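Local coordinates for protein of unknown function, DUF964 (Geobacillus stearothermophilus, PDB 2OEQ) that is of unknown function but belongs to the YlbF/YmcA family of helical proteins and may take part in control of the competence regulator ComK, at residues 51-55 and 69-73. Numbering follows the deposited sequence.
Sequences IQLRL and EIEQA
L55 reaches from helix 39-60 to helix 67-81 and splits its two methyls between different neighbours. CD1 meets the CD1 end of I70 and also lies 4.1 Å from the A73 CB methyl; CD2 lies against the carboxylate end of E69, nearest OE2, with E69 CB at the limit of contact, 4.2 Å away. The polar partner of that carboxylate lies outside the two segments: E69 OE1 forms a salt bridge with K58, about one turn further along helix 39-60. I65, in the loop between the helices, touches both L55 and I70.

One turn back, I51 packs against A73, the smallest side chain here, and the backbones are nearer: I51 CA is 6.4 Å from A73 CA, against 8.1 Å from L55 CA to E69 CA. With CG1 anti to the backbone N (chi1 164°), the ethyl branch of I51 projects across the gap, CG1 sitting 3.7 Å from A73 CB and CD1 against the amide end of Q72. The extended chain of Q72, an exposed residue, slides past I51 in the opposite direction. Its NE2 ends at the edge of the R54 guanidinium, 3.8 Å from R54 NH2, with amide and guanidinium planes 55° apart and no hydrogen bond between them. Cutting I51 back to alanine is likely to leave a gap beside the A73 methyl and the Q72 amide freer to turn.

No hydrogen bond joins the two segments; their short axes pass 10.7 Å apart at 151°. The same I70 side chain also packs on Q94 of the second subunit. Two consecutive, near-antiparallel helices joined by a short loop form an alpha-helical hairpin within this helix-bundle protein, and I51, L55, I70 and A73 supply apolar contact between its arms.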
loop_
_atom_site.group_PDB
_atom_site.type_symbol
_atom_site.label_atom_id
_atom_site.label_comp_id
_atom_site.label_asym_id
_atom_site.label_seq_id
_atom_site.Cartn_x
_atom_site.Cartn_y
_atom_site.Cartn_z
ATOM N N ILE C 51 18.932 0.148 -15.902
ATOM C CA ILE C 51 19.545 -0.410 -14.695
ATOM C C ILE C 51 18.497 -0.555 -13.591
ATOM O O ILE C 51 18.433 -1.558 -12.878
ATOM C CB ILE C 51 20.768 0.463 -14.208
ATOM C CG1 ILE C 51 21.147 0.109 -12.767
ATOM C CG2 ILE C 51 20.447 1.936 -14.300
ATOM C CD1 ILE C 51 21.500 -1.372 -12.524
ATOM N N GLN C 52 17.660 0.458 -13.490
ATOM C CA GLN C 52 16.586 0.518 -12.512
ATOM C C GLN C 52 15.431 -0.389 -12.957
ATOM O O GLN C 52 14.684 -0.910 -12.146
ATOM C CB GLN C 52 16.096 1.960 -12.427
ATOM C CG GLN C 52 16.056 2.586 -11.070
ATOM C CD GLN C 52 15.154 3.809 -11.081
ATOM O OE1 GLN C 52 14.852 4.382 -10.031
ATOM N NE2 GLN C 52 14.713 4.217 -12.277
ATOM N N LEU C 53 15.294 -0.562 -14.262
ATOM C CA LEU C 53 14.242 -1.402 -14.842
ATOM C C LEU C 53 14.593 -2.879 -14.710
ATOM O O LEU C 53 13.713 -3.724 -14.637
ATOM C CB LEU C 53 14.069 -1.074 -16.318
ATOM C CG LEU C 53 12.638 -0.979 -16.818
ATOM C CD1 LEU C 53 12.677 -0.740 -18.325
ATOM C CD2 LEU C 53 11.866 -2.249 -16.475
ATOM N N ARG C 54 15.884 -3.191 -14.701
ATOM C CA ARG C 54 16.309 -4.576 -14.562
ATOM C C ARG C 54 16.254 -4.972 -13.096
ATOM O O ARG C 54 15.739 -6.040 -12.768
ATOM C CB ARG C 54 17.723 -4.791 -15.116
ATOM C CG ARG C 54 17.809 -4.695 -16.630
ATOM C CD ARG C 54 19.196 -5.011 -17.125
ATOM N NE ARG C 54 20.204 -4.453 -16.233
ATOM C CZ ARG C 54 21.402 -4.034 -16.629
ATOM N NH1 ARG C 54 21.736 -4.107 -17.911
ATOM N NH2 ARG C 54 22.269 -3.553 -15.742
ATOM N N LEU C 55 16.776 -4.118 -12.213
ATOM C CA LEU C 55 16.749 -4.419 -10.789
ATOM C C LEU C 55 15.326 -4.710 -10.335
ATOM O O LEU C 55 15.096 -5.591 -9.500
ATOM C CB LEU C 55 17.314 -3.261 -9.983
ATOM C CG LEU C 55 18.838 -3.196 -9.902
ATOM C CD1 LEU C 55 19.237 -1.996 -9.077
ATOM C CD2 LEU C 55 19.391 -4.453 -9.268
ATOM N N GLU C 69 25.634 -3.919 -7.665
ATOM C CA GLU C 69 24.420 -3.654 -8.436
ATOM C C GLU C 69 23.746 -2.376 -7.984
ATOM O O GLU C 69 23.196 -1.626 -8.789
ATOM C CB GLU C 69 23.431 -4.809 -8.292
ATOM C CG GLU C 69 23.576 -5.895 -9.336
ATOM C CD GLU C 69 22.546 -6.990 -9.172
ATOM O OE1 GLU C 69 22.704 -7.841 -8.265
ATOM O OE2 GLU C 69 21.570 -6.985 -9.950
ATOM N N ILE C 70 23.797 -2.138 -6.682
ATOM C CA ILE C 70 23.183 -0.968 -6.106
ATOM C C ILE C 70 24.075 0.258 -6.134
ATOM O O ILE C 70 23.579 1.374 -6.275
ATOM C CB ILE C 70 22.722 -1.280 -4.684
ATOM C CG1 ILE C 70 21.637 -2.349 -4.768
ATOM C CG2 ILE C 70 22.200 -0.025 -3.985
ATOM C CD1 ILE C 70 20.671 -2.156 -5.945
ATOM N N GLU C 71 25.386 0.050 -6.010
ATOM C CA GLU C 71 26.355 1.150 -6.041
ATOM C C GLU C 71 26.411 1.634 -7.488
ATOM O O GLU C 71 26.481 2.829 -7.773
ATOM C CB GLU C 71 27.737 0.662 -5.572
ATOM C CG GLU C 71 27.679 -0.252 -4.327
ATOM C CD GLU C 71 29.033 -0.486 -3.658
ATOM O OE1 GLU C 71 30.043 -0.620 -4.387
ATOM O OE2 GLU C 71 29.079 -0.550 -2.404
ATOM N N GLN C 72 26.371 0.678 -8.403
ATOM C CA GLN C 72 26.382 0.981 -9.820
ATOM C C GLN C 72 25.192 1.879 -10.068
ATOM O O GLN C 72 25.315 2.952 -10.647
ATOM C CB GLN C 72 26.245 -0.313 -10.627
ATOM C CG GLN C 72 25.718 -0.141 -12.042
ATOM C CD GLN C 72 25.659 -1.455 -12.805
ATOM O OE1 GLN C 72 26.690 -2.044 -13.118
ATOM N NE2 GLN C 72 24.450 -1.921 -13.100
ATOM N N ALA C 73 24.038 1.422 -9.601
ATOM C CA ALA C 73 22.786 2.159 -9.766
ATOM C C ALA C 73 22.825 3.491 -9.004
ATOM O O ALA C 73 22.482 4.548 -9.532
ATOM C CB ALA C 73 21.621 1.289 -9.278
#